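Local coordinates for cell wall surface anchor family protein (PDB 3PF2) that is the major pilin GBS80, the backbone subunit that builds the shaft of a pilus on the surface of Streptococcus agalactiae, at residues Val187-Asp190 against Ser191-Gln195; Lys64-Gly68 against Ser69-Asn73; Leu72-Asp75 against Glu76-Ile80. All blocks are in the same frame, centred on the assembly; numbering follows the deposited sequence.

Contact 1. Residues Val187-Asp190 against Ser191-Gln195; sequences VKKD and STETQ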
loop_
_atom_site.group_PDB
_atom_site.type_symbol
_atom_site.label_atom_id
_atom_site.label_comp_id
_atom_site.label_asym_id
_atom_site.label_seq_id
_atom_site.Cartn_x
_atom_site.Cartn_y
_atom_site.Cartn_z
ATOM N N VAL A 187 15.588 6.819 -21.494
ATOM C CA VAL A 187 16.555 7.725 -22.115
ATOM C C VAL A 187 16.115 8.031 -23.547
ATOM O O VAL A 187 15.759 7.116 -24.316
ATOM C CB VAL A 187 18.012 7.185 -22.021
ATOM C CG1 VAL A 187 18.159 5.828 -22.715
ATOM C CG2 VAL A 187 18.988 8.222 -22.576
ATOM N N LYS A 188 16.091 9.324 -23.880
ATOM C CA LYS A 188 15.643 9.790 -25.190
ATOM C C LYS A 188 16.858 9.986 -26.086
ATOM O O LYS A 188 17.801 10.663 -25.703
ATOM C CB LYS A 188 14.871 11.105 -25.062
ATOM C CG LYS A 188 14.244 11.616 -26.379
ATOM C CD LYS A 188 13.089 10.725 -26.835
ATOM C CE LYS A 188 12.405 11.254 -28.098
ATOM N NZ LYS A 188 13.299 11.199 -29.303
ATOM N N LYS A 189 16.824 9.379 -27.265
ATOM C CA LYS A 189 17.956 9.425 -28.189
ATOM C C LYS A 189 17.482 9.682 -29.616
ATOM O O LYS A 189 16.282 9.677 -29.897
ATOM C CB LYS A 189 18.761 8.110 -28.129
ATOM C CG LYS A 189 19.415 7.826 -26.770
ATOM C CD LYS A 189 20.302 6.583 -26.849
ATOM C CE LYS A 189 20.881 6.221 -25.499
ATOM N NZ LYS A 189 21.903 5.128 -25.657
ATOM N N ASP A 190 18.431 9.926 -30.517
ATOM C CA ASP A 190 18.133 10.011 -31.943
ATOM C C ASP A 190 17.976 8.608 -32.532
ATOM O O ASP A 190 18.133 7.617 -31.821
ATOM C CB ASP A 190 19.234 10.799 -32.676
ATOM C CG ASP A 190 20.617 10.133 -32.588
ATOM O OD1 ASP A 190 20.817 9.185 -31.799
ATOM O OD2 ASP A 190 21.518 10.573 -33.336
ATOM N N SER A 191 17.709 8.513 -33.832
ATOM C CA SER A 191 17.313 7.238 -34.441
ATOM C C SER A 191 18.407 6.170 -34.449
ATOM O O SER A 191 18.108 4.972 -34.434
ATOM C CB SER A 191 16.766 7.446 -35.859
ATOM O OG SER A 191 17.784 7.883 -36.737
ATOM N N THR A 192 19.664 6.597 -34.481
ATOM C CA THR A 192 20.780 5.651 -34.527
ATOM C C THR A 192 21.396 5.473 -33.142
ATOM O O THR A 192 22.418 4.795 -32.988
ATOM C CB THR A 192 21.858 6.089 -35.535
ATOM O OG1 THR A 192 22.340 7.384 -35.175
ATOM C CG2 THR A 192 21.290 6.135 -36.956
ATOM N N GLU A 193 20.754 6.077 -32.137
ATOM C CA GLU A 193 21.166 5.954 -30.729
ATOM C C GLU A 193 22.590 6.446 -30.454
ATOM O O GLU A 193 23.278 5.919 -29.579
ATOM C CB GLU A 193 20.964 4.515 -30.219
ATOM C CG GLU A 193 19.511 4.085 -30.189
ATOM C CD GLU A 193 19.325 2.611 -29.881
ATOM O OE1 GLU A 193 19.393 2.227 -28.697
ATOM O OE2 GLU A 193 19.096 1.835 -30.829
ATOM N N THR A 194 23.020 7.458 -31.203
ATOM C CA THR A 194 24.351 8.044 -31.014
ATOM C C THR A 194 24.372 9.210 -30.039
ATOM O O THR A 194 25.411 9.491 -29.441
ATOM C CB THR A 194 24.985 8.521 -32.339
ATOM O OG1 THR A 194 24.202 9.584 -32.902
ATOM C CG2 THR A 194 25.076 7.378 -33.325
ATOM N N GLN A 195 23.251 9.912 -29.896
ATOM C CA GLN A 195 23.196 11.023 -28.955
ATOM C C GLN A 195 21.923 11.046 -28.133
ATOM O O GLN A 195 20.882 10.552 -28.567
ATOM C CB GLN A 195 23.366 12.364 -29.668
ATOM C CG GLN A 195 22.282 12.682 -30.664
ATOM C CD GLN A 195 22.664 13.823 -31.578
ATOM O OE1 GLN A 195 23.026 14.911 -31.117
ATOM N NE2 GLN A 195 22.587 13.584 -32.883
HETATM O O HOH W 1 20.261 2.969 -26.486
HETATM O O HOH W 2 24.098 6.433 -27.088
#
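The carboxylate of D190 gathers four hydrogen bonds from T194 and Q195, two on each oxygen. OD1 of D190 takes T194 N at 2.9 Å on its syn lone pair and Q195 N at 3.2 Å from above the carboxylate plane. OD2 of D190 repeats the pattern: T194 OG1 gives its proton to the syn lone pair at 2.9 Å, while Q195 NE2 arrives from above, with the carboxylate and amide planes almost perpendicular (87°). A chi1 of 62° sets CG of D190 between its own N and C, over the returning chain, where a short acidic side chain can serve backbone and side-chain donors together.

Backbone bonds close the bend. D190 to E193 is a type I beta turn, E193 N meeting D190 O at 3.1 Å, and D190 N answers with a bond to Q195 O. The turn leads out of strand 178-190, in the prealbumin-like domain, into the loop before strand 201-206. Just before it, K188 NZ is joined covalently to CG of N316, the isopeptide bond for which a lysine is required.

Water and carbon contacts occupy the K189 side. Its extended chain lays CD against E193 CB at 4.0 Å, and NZ reaches two waters, one shared with E193 OE1 and the other with E193 O. E193 OE2 forms a salt bridge with K315, while CA of K189 makes a CH···O contact with Q195 O at 3.2 Å.

Contact 2. Residues Lys64-Gly68 against Ser69-Asn73; sequences KIKIG and SKTLN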
loop_
_atom_site.group_PDB
_atom_site.type_symbol
_atom_site.label_atom_id
_atom_site.label_comp_id
_atom_site.label_asym_id
_atom_site.label_seq_id
_atom_site.Cartn_x
_atom_site.Cartn_y
_atom_site.Cartn_z
ATOM N N LYS A 64 -14.644 1.287 9.662
ATOM C CA LYS A 64 -15.720 0.790 10.500
ATOM C C LYS A 64 -15.329 -0.565 11.104
ATOM O O LYS A 64 -15.170 -1.544 10.379
ATOM C CB LYS A 64 -17.003 0.683 9.679
ATOM C CG LYS A 64 -18.267 0.766 10.511
ATOM C CD LYS A 64 -19.526 0.990 9.662
ATOM C CE LYS A 64 -19.910 -0.262 8.888
ATOM N NZ LYS A 64 -21.229 -0.105 8.200
ATOM N N ILE A 65 -15.194 -0.608 12.429
ATOM C CA ILE A 65 -14.805 -1.841 13.135
ATOM C C ILE A 65 -16.014 -2.750 13.335
ATOM O O ILE A 65 -17.046 -2.303 13.852
ATOM C CB ILE A 65 -14.072 -1.530 14.466
ATOM C CG1 ILE A 65 -12.804 -0.721 14.180
ATOM C CG2 ILE A 65 -13.754 -2.817 15.251
ATOM C CD1 ILE A 65 -11.925 -0.455 15.384
ATOM N N LYS A 66 -15.880 -4.017 12.920
ATOM C CA LYS A 66 -16.985 -4.976 12.875
ATOM C C LYS A 66 -16.666 -6.259 13.614
ATOM O O LYS A 66 -15.534 -6.728 13.582
ATOM C CB LYS A 66 -17.321 -5.380 11.425
ATOM C CG LYS A 66 -17.564 -4.244 10.454
ATOM C CD LYS A 66 -18.866 -3.507 10.751
ATOM C CE LYS A 66 -20.086 -4.421 10.680
ATOM N NZ LYS A 66 -20.457 -4.832 9.301
ATOM N N ILE A 67 -17.679 -6.807 14.279
ATOM C CA ILE A 67 -17.692 -8.214 14.666
ATOM C C ILE A 67 -18.935 -8.836 14.055
ATOM O O ILE A 67 -20.066 -8.448 14.390
ATOM C CB ILE A 67 -17.673 -8.426 16.198
ATOM C CG1 ILE A 67 -16.422 -7.798 16.815
ATOM C CG2 ILE A 67 -17.725 -9.911 16.506
ATOM C CD1 ILE A 67 -16.450 -7.699 18.340
ATOM N N GLY A 68 -18.732 -9.787 13.143
ATOM C CA GLY A 68 -19.836 -10.341 12.353
ATOM C C GLY A 68 -20.529 -9.161 11.703
ATOM O O GLY A 68 -19.866 -8.272 11.179
ATOM N N SER A 69 -21.855 -9.126 11.790
ATOM C CA SER A 69 -22.650 -8.054 11.189
ATOM C C SER A 69 -22.674 -6.798 12.052
ATOM O O SER A 69 -23.234 -5.774 11.651
ATOM C CB SER A 69 -24.085 -8.529 10.978
ATOM O OG SER A 69 -24.714 -8.704 12.234
ATOM N N LYS A 70 -22.087 -6.876 13.241
ATOM C CA LYS A 70 -22.232 -5.810 14.226
ATOM C C LYS A 70 -21.116 -4.790 14.158
ATOM O O LYS A 70 -19.955 -5.133 13.903
ATOM C CB LYS A 70 -22.317 -6.408 15.631
ATOM C CG LYS A 70 -23.583 -7.196 15.871
ATOM C CD LYS A 70 -24.487 -6.503 16.862
ATOM C CE LYS A 70 -25.728 -7.343 17.166
ATOM N NZ LYS A 70 -25.448 -8.613 17.908
ATOM N N THR A 71 -21.471 -3.533 14.410
ATOM C CA THR A 71 -20.506 -2.438 14.393
ATOM C C THR A 71 -20.115 -2.000 15.801
ATOM O O THR A 71 -20.977 -1.874 16.684
ATOM C CB THR A 71 -21.067 -1.210 13.632
ATOM O OG1 THR A 71 -21.562 -1.617 12.348
ATOM C CG2 THR A 71 -20.010 -0.150 13.468
ATOM N N LEU A 72 -18.818 -1.769 16.002
ATOM C CA LEU A 72 -18.321 -1.114 17.209
ATOM C C LEU A 72 -18.036 0.366 16.959
ATOM O O LEU A 72 -17.562 0.744 15.887
ATOM C CB LEU A 72 -17.072 -1.821 17.746
ATOM C CG LEU A 72 -17.178 -3.299 18.127
ATOM C CD1 LEU A 72 -15.849 -3.767 18.704
ATOM C CD2 LEU A 72 -18.294 -3.574 19.116
ATOM N N ASN A 73 -18.316 1.201 17.956
ATOM C CA ASN A 73 -18.277 2.654 17.773
ATOM C C ASN A 73 -17.112 3.329 18.471
ATOM O O ASN A 73 -16.828 3.055 19.634
ATOM C CB ASN A 73 -19.600 3.272 18.227
ATOM C CG ASN A 73 -20.800 2.511 17.707
ATOM O OD1 ASN A 73 -21.678 2.120 18.474
ATOM N ND2 ASN A 73 -20.835 2.273 16.395
HETATM O O HOH W 3 -15.963 1.755 14.155
#
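I65 and I67 face L72 across a tight beta hairpin, in which strand 70-72 is the outermost strand of an antiparallel sheet in the Cna-B-like region. A type II' turn from I67 to K70 reverses the chain, I67 and K70 exchanging two backbone bonds: K70 N to I67 O at 2.8 Å and I67 N to K70 O at 2.9 Å. G68 suits the first corner because, lacking CB, it readily adopts a positive phi of 54°. Next comes S69, a small polar residue whose OG bonds D127.

The close packing is made by I65, I67 and L72. CD1 of L72 touches both isoleucines, 4.0 Å from I67 CD1 and 4.1 Å from I65 CG2. Beta-branched isoleucines and a leucine suit this buried layer, to which I103, L106 and L132 add. K70 starts on the same face but leads away, its NZ bonding to L106 O.

The other face, bearing K66 and T71, is more open. Bends at chi2, chi3 and chi4 curl the K66 chain over the neighbouring strand 70-72, bringing its CE to 3.3 Å from K70 O. K64 meets T71 through its carbon chain, with CG 3.6 Å from T71 CG2; lysines and threonine tolerate solvent here. At the open end L72 N bonds to I65 O at 2.8 Å, while a water stands in for the return bond, accepting from I65 N and donating to L72 O at 2.6 Å.

Contact 3. Residues Leu72-Asp75 against Glu76-Ile80; sequences LNRD and EHYTI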
loop_
_atom_site.group_PDB
_atom_site.type_symbol
_atom_site.label_atom_id
_atom_site.label_comp_id
_atom_site.label_asym_id
_atom_site.label_seq_id
_atom_site.Cartn_x
_atom_site.Cartn_y
_atom_site.Cartn_z
ATOM N N LEU A 72 -18.818 -1.769 16.002
ATOM C CA LEU A 72 -18.321 -1.114 17.209
ATOM C C LEU A 72 -18.036 0.366 16.959
ATOM O O LEU A 72 -17.562 0.744 15.887
ATOM C CB LEU A 72 -17.072 -1.821 17.746
ATOM C CG LEU A 72 -17.178 -3.299 18.127
ATOM C CD1 LEU A 72 -15.849 -3.767 18.704
ATOM C CD2 LEU A 72 -18.294 -3.574 19.116
ATOM N N ASN A 73 -18.316 1.201 17.956
ATOM C CA ASN A 73 -18.277 2.654 17.773
ATOM C C ASN A 73 -17.112 3.329 18.471
ATOM O O ASN A 73 -16.828 3.055 19.634
ATOM C CB ASN A 73 -19.600 3.272 18.227
ATOM C CG ASN A 73 -20.800 2.511 17.707
ATOM O OD1 ASN A 73 -21.678 2.120 18.474
ATOM N ND2 ASN A 73 -20.835 2.273 16.395
ATOM N N ARG A 74 -16.446 4.228 17.758
ATOM C CA ARG A 74 -15.300 4.948 18.293
ATOM C C ARG A 74 -15.694 5.771 19.515
ATOM O O ARG A 74 -16.751 6.393 19.534
ATOM C CB ARG A 74 -14.661 5.845 17.223
ATOM C CG ARG A 74 -13.293 6.374 17.628
ATOM C CD ARG A 74 -12.669 7.219 16.552
ATOM N NE ARG A 74 -11.530 7.978 17.071
ATOM C CZ ARG A 74 -10.704 8.702 16.323
ATOM N NH1 ARG A 74 -10.875 8.767 15.011
ATOM N NH2 ARG A 74 -9.705 9.366 16.888
ATOM N N ASP A 75 -14.829 5.742 20.526
ATOM C CA ASP A 75 -15.031 6.413 21.815
ATOM C C ASP A 75 -16.149 5.839 22.689
ATOM O O ASP A 75 -16.297 6.236 23.844
ATOM C CB ASP A 75 -15.105 7.936 21.653
ATOM C CG ASP A 75 -13.789 8.536 21.155
ATOM O OD1 ASP A 75 -12.704 8.189 21.684
ATOM O OD2 ASP A 75 -13.834 9.367 20.223
ATOM N N GLU A 76 -16.928 4.905 22.150
ATOM C CA GLU A 76 -17.865 4.125 22.959
ATOM C C GLU A 76 -17.212 2.792 23.368
ATOM O O GLU A 76 -17.089 2.483 24.566
ATOM C CB GLU A 76 -19.183 3.894 22.208
ATOM C CG GLU A 76 -20.201 3.005 22.947
ATOM C CD GLU A 76 -21.504 2.801 22.181
ATOM O OE1 GLU A 76 -21.624 3.312 21.044
ATOM O OE2 GLU A 76 -22.413 2.120 22.713
ATOM N N HIS A 77 -16.780 2.019 22.369
ATOM C CA HIS A 77 -16.203 0.689 22.607
ATOM C C HIS A 77 -14.675 0.662 22.575
ATOM O O HIS A 77 -14.058 -0.275 23.099
ATOM C CB HIS A 77 -16.733 -0.318 21.586
ATOM C CG HIS A 77 -18.228 -0.397 21.513
ATOM N ND1 HIS A 77 -18.997 -0.944 22.517
ATOM C CD2 HIS A 77 -19.093 -0.021 20.542
ATOM C CE1 HIS A 77 -20.273 -0.888 22.174
ATOM N NE2 HIS A 77 -20.356 -0.339 20.976
ATOM N N TYR A 78 -14.070 1.683 21.968
ATOM C CA TYR A 78 -12.624 1.705 21.736
ATOM C C TYR A 78 -12.102 3.121 21.523
ATOM O O TYR A 78 -12.874 4.027 21.208
ATOM C CB TYR A 78 -12.266 0.824 20.520
ATOM C CG TYR A 78 -12.777 1.341 19.174
ATOM C CD1 TYR A 78 -12.041 2.281 18.452
ATOM C CD2 TYR A 78 -13.971 0.879 18.624
ATOM C CE1 TYR A 78 -12.481 2.764 17.238
ATOM C CE2 TYR A 78 -14.427 1.361 17.368
ATOM C CZ TYR A 78 -13.668 2.304 16.697
ATOM O OH TYR A 78 -14.072 2.808 15.472
ATOM N N THR A 79 -10.793 3.301 21.680
ATOM C CA THR A 79 -10.123 4.565 21.375
ATOM C C THR A 79 -8.945 4.365 20.425
ATOM O O THR A 79 -8.341 3.288 20.363
ATOM C CB THR A 79 -9.614 5.298 22.649
ATOM O OG1 THR A 79 -8.482 4.606 23.187
ATOM C CG2 THR A 79 -10.713 5.385 23.707
ATOM N N ILE A 80 -8.613 5.421 19.700
ATOM C CA ILE A 80 -7.537 5.397 18.731
ATOM C C ILE A 80 -6.427 6.370 19.126
ATOM O O ILE A 80 -6.698 7.514 19.512
ATOM C CB ILE A 80 -8.095 5.761 17.333
ATOM C CG1 ILE A 80 -8.912 4.591 16.772
ATOM C CG2 ILE A 80 -6.975 6.199 16.380
ATOM C CD1 ILE A 80 -9.910 5.008 15.693
HETATM O O HOH W 3 -15.963 1.755 14.155
HETATM O O HOH W 4 -10.480 7.727 19.881
#
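N73 O receives the N-H groups of both E76 and H77, fixing the bend by which the chain leaves strand 70-72 and enters strand 78-81. These strands edge two different antiparallel sheets, so this is a sheet-to-sheet connection, consistent with the Ig-like fold of this part of the pilin. The two bonds on the carbonyl differ: H77 N approaches nearly along C=O at 2.9 Å and is almost straight (175°), whereas E76 N lies at 3.1 Å above the carbonyl plane. A third backbone bond, D75 N to Y78 O at 2.7 Å, pulls the turn against the new strand. D75 sits at the turn with a positive phi of 68°, a conformation that aspartate tolerates better than most residues, and its own carbonyl has a weak bond from K96.

Water satisfies the polar atoms at the outer side. One molecule accepts from R74 NE and I80 N and donates to D75 OD1 at 2.9 Å, tying guanidinium, carboxylate and strand together. At R74 NH2 the further partner is E82, through a long, weak ion pair. The hydroxyl of Y78 meets the water shared with the hairpin end, so the hydroxyl of this buried residue has a water partner.

That ring is turned back beneath the bend by a chi1 of 67°, and R74 CA sits over its face, 3.8 Å from the centroid, in a CH-pi contact. H77, by contrast, has a partner on each face: L72 CD2 makes a CH-pi contact over one and E76 CG covers the opposite one, so the flat imidazole lies between two aliphatic groups. R74 extends its aliphatic chain across I80, whose CD1 lies 3.6 Å from R74 CD and beneath one face of the guanidinium.

Contacts 2 and 3 follow directly along the chain, sharing L72, N73 and one water, with centres about 11 Å apart. They also touch through space, I65 CD1 packing on Y78 CZ at 3.5 Å. Together they carry the chain from the hairpin of strands 57-67 and 70-72, in one antiparallel sheet, to strand 78-81 at the edge of another, all within the Cna-B-like region. Contact 1 comes much later, in the prealbumin-like domain on the opposite side of the chain's centre, its centre about 59 Å from that of contact 2 and 61 Å from that of contact 3. The elongated fragment thus has local turns in separate domains; K188, linked covalently to N316, belongs to contact 1.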